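Local coordinates for protein paenibacillus xanthan lyase (Paenibacillus, PDB 6F2P) that probably cleaves the polysaccharide xanthan by beta-elimination at the terminal mannosyl-glucuronosyl linkage of its side chains, at residues Pro269-Val280 / Lys365-Leu376. Numbering follows the deposited sequence.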
# COMPACT_ATOMS: atom_id res chain seq x y z
N PRO A 269 13.72 -9.21 -0.44
CA PRO A 269 13.27 -8.66 -1.73
C PRO A 269 14.03 -7.40 -2.13
O PRO A 269 14.01 -7.00 -3.30
CB PRO A 269 11.79 -8.33 -1.49
CG PRO A 269 11.41 -9.03 -0.23
CD PRO A 269 12.66 -9.14 0.59
N PHE A 270 14.69 -6.76 -1.17
CA PHE A 270 15.35 -5.49 -1.44
C PHE A 270 16.84 -5.61 -1.62
O PHE A 270 17.53 -4.60 -1.79
CB PHE A 270 15.04 -4.46 -0.34
CG PHE A 270 13.60 -4.06 -0.29
CD1 PHE A 270 13.04 -3.34 -1.33
CD2 PHE A 270 12.81 -4.42 0.79
CE1 PHE A 270 11.71 -2.97 -1.29
CE2 PHE A 270 11.49 -4.05 0.84
CZ PHE A 270 10.93 -3.32 -0.20
N ILE A 271 17.35 -6.84 -1.60
CA ILE A 271 18.75 -7.05 -1.93
C ILE A 271 18.85 -7.67 -3.29
O ILE A 271 18.48 -8.84 -3.48
CB ILE A 271 19.49 -7.93 -0.92
CG1 ILE A 271 19.57 -7.23 0.43
CG2 ILE A 271 20.91 -8.26 -1.42
CD1 ILE A 271 20.13 -8.10 1.51
N TYR A 272 19.31 -6.89 -4.26
CA TYR A 272 19.51 -7.43 -5.58
C TYR A 272 20.99 -7.65 -5.81
O TYR A 272 21.75 -6.70 -5.97
CB TYR A 272 18.91 -6.52 -6.66
CG TYR A 272 18.74 -7.26 -7.96
CD1 TYR A 272 17.64 -8.08 -8.17
CD2 TYR A 272 19.70 -7.18 -8.96
CE1 TYR A 272 17.48 -8.78 -9.35
CE2 TYR A 272 19.56 -7.88 -10.15
CZ TYR A 272 18.45 -8.67 -10.33
OH TYR A 272 18.30 -9.37 -11.52
N LYS A 273 21.39 -8.91 -5.81
CA LYS A 273 22.77 -9.29 -6.07
C LYS A 273 23.80 -8.43 -5.32
O LYS A 273 24.79 -7.97 -5.89
CB LYS A 273 23.04 -9.29 -7.57
CG LYS A 273 22.13 -10.27 -8.32
CD LYS A 273 22.42 -10.26 -9.81
CE LYS A 273 21.61 -11.32 -10.51
NZ LYS A 273 21.97 -11.42 -11.96
N GLY A 274 23.53 -8.20 -4.04
CA GLY A 274 24.47 -7.50 -3.18
C GLY A 274 24.18 -6.02 -3.04
O GLY A 274 24.91 -5.30 -2.35
N ASN A 275 23.13 -5.56 -3.71
CA ASN A 275 22.74 -4.16 -3.68
C ASN A 275 21.45 -3.96 -2.91
O ASN A 275 20.40 -4.49 -3.28
CB ASN A 275 22.56 -3.65 -5.11
CG ASN A 275 23.85 -3.68 -5.90
OD1 ASN A 275 24.91 -3.30 -5.39
ND2 ASN A 275 23.78 -4.13 -7.13
N LEU A 276 21.51 -3.20 -1.82
CA LEU A 276 20.31 -2.87 -1.08
C LEU A 276 19.65 -1.74 -1.83
O LEU A 276 20.27 -0.70 -2.03
CB LEU A 276 20.67 -2.42 0.34
CG LEU A 276 19.52 -2.13 1.30
CD1 LEU A 276 18.58 -3.31 1.38
CD2 LEU A 276 20.07 -1.78 2.68
N MET A 277 18.41 -1.94 -2.27
CA MET A 277 17.73 -0.98 -3.13
C MET A 277 17.61 0.41 -2.51
O MET A 277 17.10 0.57 -1.41
CB MET A 277 16.35 -1.49 -3.54
CG MET A 277 16.40 -2.74 -4.40
SD MET A 277 14.77 -3.25 -4.96
CE MET A 277 15.23 -4.73 -5.85
N ASP A 278 18.08 1.42 -3.25
CA ASP A 278 18.12 2.79 -2.75
C ASP A 278 16.76 3.38 -2.39
O ASP A 278 16.66 4.29 -1.58
CB ASP A 278 18.81 3.69 -3.77
CG ASP A 278 20.29 3.42 -3.89
OD1 ASP A 278 20.90 3.02 -2.88
OD2 ASP A 278 20.84 3.60 -5.00
N MET A 279 15.70 2.85 -3.01
CA MET A 279 14.38 3.42 -2.80
C MET A 279 13.86 3.19 -1.38
O MET A 279 12.94 3.86 -0.94
CB MET A 279 13.39 2.89 -3.83
CG MET A 279 12.97 1.44 -3.66
SD MET A 279 11.84 0.95 -4.98
CE MET A 279 11.43 -0.72 -4.48
N VAL A 280 14.47 2.25 -0.64
CA VAL A 280 14.10 2.06 0.76
C VAL A 280 15.14 2.59 1.73
O VAL A 280 15.06 2.31 2.92
CB VAL A 280 13.82 0.58 1.12
CG1 VAL A 280 12.71 -0.01 0.25
CG2 VAL A 280 15.09 -0.26 1.04
N LYS A 365 6.08 -8.23 -5.35
CA LYS A 365 5.65 -7.89 -4.00
C LYS A 365 5.25 -6.43 -3.86
O LYS A 365 6.05 -5.53 -4.12
CB LYS A 365 6.74 -8.26 -2.98
CG LYS A 365 6.27 -8.25 -1.53
CD LYS A 365 7.26 -8.95 -0.61
CE LYS A 365 6.82 -8.91 0.85
NZ LYS A 365 5.50 -9.59 1.05
N GLN A 366 4.01 -6.20 -3.44
CA GLN A 366 3.51 -4.84 -3.23
C GLN A 366 3.68 -4.40 -1.78
O GLN A 366 3.13 -5.04 -0.87
CB GLN A 366 2.04 -4.72 -3.61
CG GLN A 366 1.54 -3.29 -3.79
CD GLN A 366 1.68 -2.82 -5.24
OE1 GLN A 366 1.54 -3.61 -6.17
NE2 GLN A 366 1.96 -1.53 -5.43
N PHE A 367 4.42 -3.32 -1.56
CA PHE A 367 4.63 -2.78 -0.23
C PHE A 367 3.71 -1.59 0.01
O PHE A 367 4.13 -0.43 -0.03
CB PHE A 367 6.10 -2.41 -0.04
CG PHE A 367 7.03 -3.56 -0.25
CD1 PHE A 367 7.36 -4.40 0.79
CD2 PHE A 367 7.56 -3.83 -1.50
CE1 PHE A 367 8.20 -5.48 0.60
CE2 PHE A 367 8.40 -4.90 -1.70
CZ PHE A 367 8.73 -5.73 -0.65
N SER A 368 2.44 -1.90 0.25
CA SER A 368 1.41 -0.88 0.38
C SER A 368 1.60 0.05 1.57
O SER A 368 1.08 1.17 1.57
CB SER A 368 0.05 -1.57 0.48
OG SER A 368 -0.27 -2.21 -0.75
N GLY A 369 2.31 -0.41 2.58
CA GLY A 369 2.55 0.38 3.77
C GLY A 369 3.55 1.51 3.59
O GLY A 369 3.64 2.41 4.42
N MET A 370 4.31 1.47 2.50
CA MET A 370 5.30 2.51 2.24
C MET A 370 5.35 2.94 0.78
O MET A 370 6.38 3.45 0.31
CB MET A 370 6.68 2.05 2.70
CG MET A 370 7.22 0.89 1.91
SD MET A 370 8.76 0.30 2.61
CE MET A 370 9.17 -1.01 1.48
N ASP A 371 4.25 2.74 0.05
CA ASP A 371 4.17 3.11 -1.36
C ASP A 371 5.37 2.64 -2.20
O ASP A 371 6.00 3.44 -2.89
CB ASP A 371 3.98 4.63 -1.50
CG ASP A 371 2.65 5.11 -0.94
OD1 ASP A 371 1.76 4.27 -0.67
OD2 ASP A 371 2.51 6.35 -0.76
N ARG A 372 5.68 1.35 -2.12
CA ARG A 372 6.78 0.78 -2.89
C ARG A 372 6.35 -0.53 -3.53
O ARG A 372 5.39 -1.17 -3.09
CB ARG A 372 8.00 0.53 -2.01
CG ARG A 372 8.62 1.78 -1.41
CD ARG A 372 9.30 2.62 -2.47
NE ARG A 372 10.16 3.66 -1.89
CZ ARG A 372 9.78 4.91 -1.67
NH1 ARG A 372 8.54 5.30 -1.98
NH2 ARG A 372 10.63 5.78 -1.14
N ALA A 373 7.07 -0.93 -4.57
CA ALA A 373 6.79 -2.19 -5.25
C ALA A 373 8.08 -2.77 -5.81
O ALA A 373 9.00 -2.03 -6.19
CB ALA A 373 5.77 -1.99 -6.36
N VAL A 374 8.16 -4.10 -5.84
CA VAL A 374 9.31 -4.78 -6.41
C VAL A 374 8.89 -5.91 -7.33
O VAL A 374 8.05 -6.75 -6.98
CB VAL A 374 10.25 -5.34 -5.31
CG1 VAL A 374 11.38 -6.12 -5.94
CG2 VAL A 374 10.80 -4.22 -4.47
N GLN A 375 9.47 -5.91 -8.53
CA GLN A 375 9.29 -7.00 -9.47
C GLN A 375 10.62 -7.71 -9.68
O GLN A 375 11.59 -7.12 -10.14
CB GLN A 375 8.73 -6.50 -10.80
CG GLN A 375 8.69 -7.55 -11.89
CD GLN A 375 7.71 -8.67 -11.60
OE1 GLN A 375 7.90 -9.46 -10.67
NE2 GLN A 375 6.66 -8.75 -12.41
N LEU A 376 10.66 -8.99 -9.31
CA LEU A 376 11.86 -9.79 -9.51
C LEU A 376 11.54 -10.91 -10.50
O LEU A 376 10.71 -11.78 -10.24
CB LEU A 376 12.35 -10.35 -8.18
CG LEU A 376 12.64 -9.35 -7.06
CD1 LEU A 376 12.93 -10.08 -5.76
CD2 LEU A 376 13.80 -8.43 -7.41
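Phe270 brings CZ over the centre of the Phe367 ring, 3.2 Å above its plane, the two side chains arriving from opposite directions. With the planes at 38° and the centroids 4.5 Å apart, the pair is oblique, neither a parallel stack nor a T-shape. Apolar groups pack round it: Pro269 CB meets the edge of Phe367 at CZ (4.1 Å), while Met370 CE and Val374 CG2 approach the Phe270 ring obliquely. Val374 divides its branches, CG2 touching Phe270 and Met279 CE while CG1 meets Met277 CE tip to tip at 4.1 Å. Farther along the strand, Leu376 CD2 lies 3.9 Å from Tyr272 CD1, at the edge of the tyrosine ring.

The polar link is a single arginine grip. Arg372 NE and NH2 both donate to the backbone O of Met279, at 2.9 and 3.0 Å, side-on, with the oxygen in the guanidinium plane. NH2 lies in the carbonyl plane, whereas NE stands 51° above it. A bend at chi2 (-70°) turns the chain alongside Met279, and NH1, bonded to Asp371 O, helps fix the group's rotation. With a leucine here, which has neither NE nor NH2, the carbonyl of Met279 would probably lose this pair of donors and the tie between the segments would be likely to weaken.

Behind these groups, tight turns shape both segments. A type I turn from Phe367 to Met370 and a G1 bulge, with Asp371 and Arg372 facing Phe367, close one hairpin; a type I' turn from Tyr272 to Asn275 closes the other. This interface illustrates how domains can join without a shared sheet, through apolar side chains and one arginine-to-carbonyl grip: residues 269-280, from the mainly helical N-terminal part, pack against the hairpin of strands 363-367 and 372-377 in the super-sandwich region. Helices 292-307 and 312-328 both touch the shorter hairpin, at Ile271, while strand 380-385 pairs with 372-377 and adds Ser385 beside Met279 and Arg372.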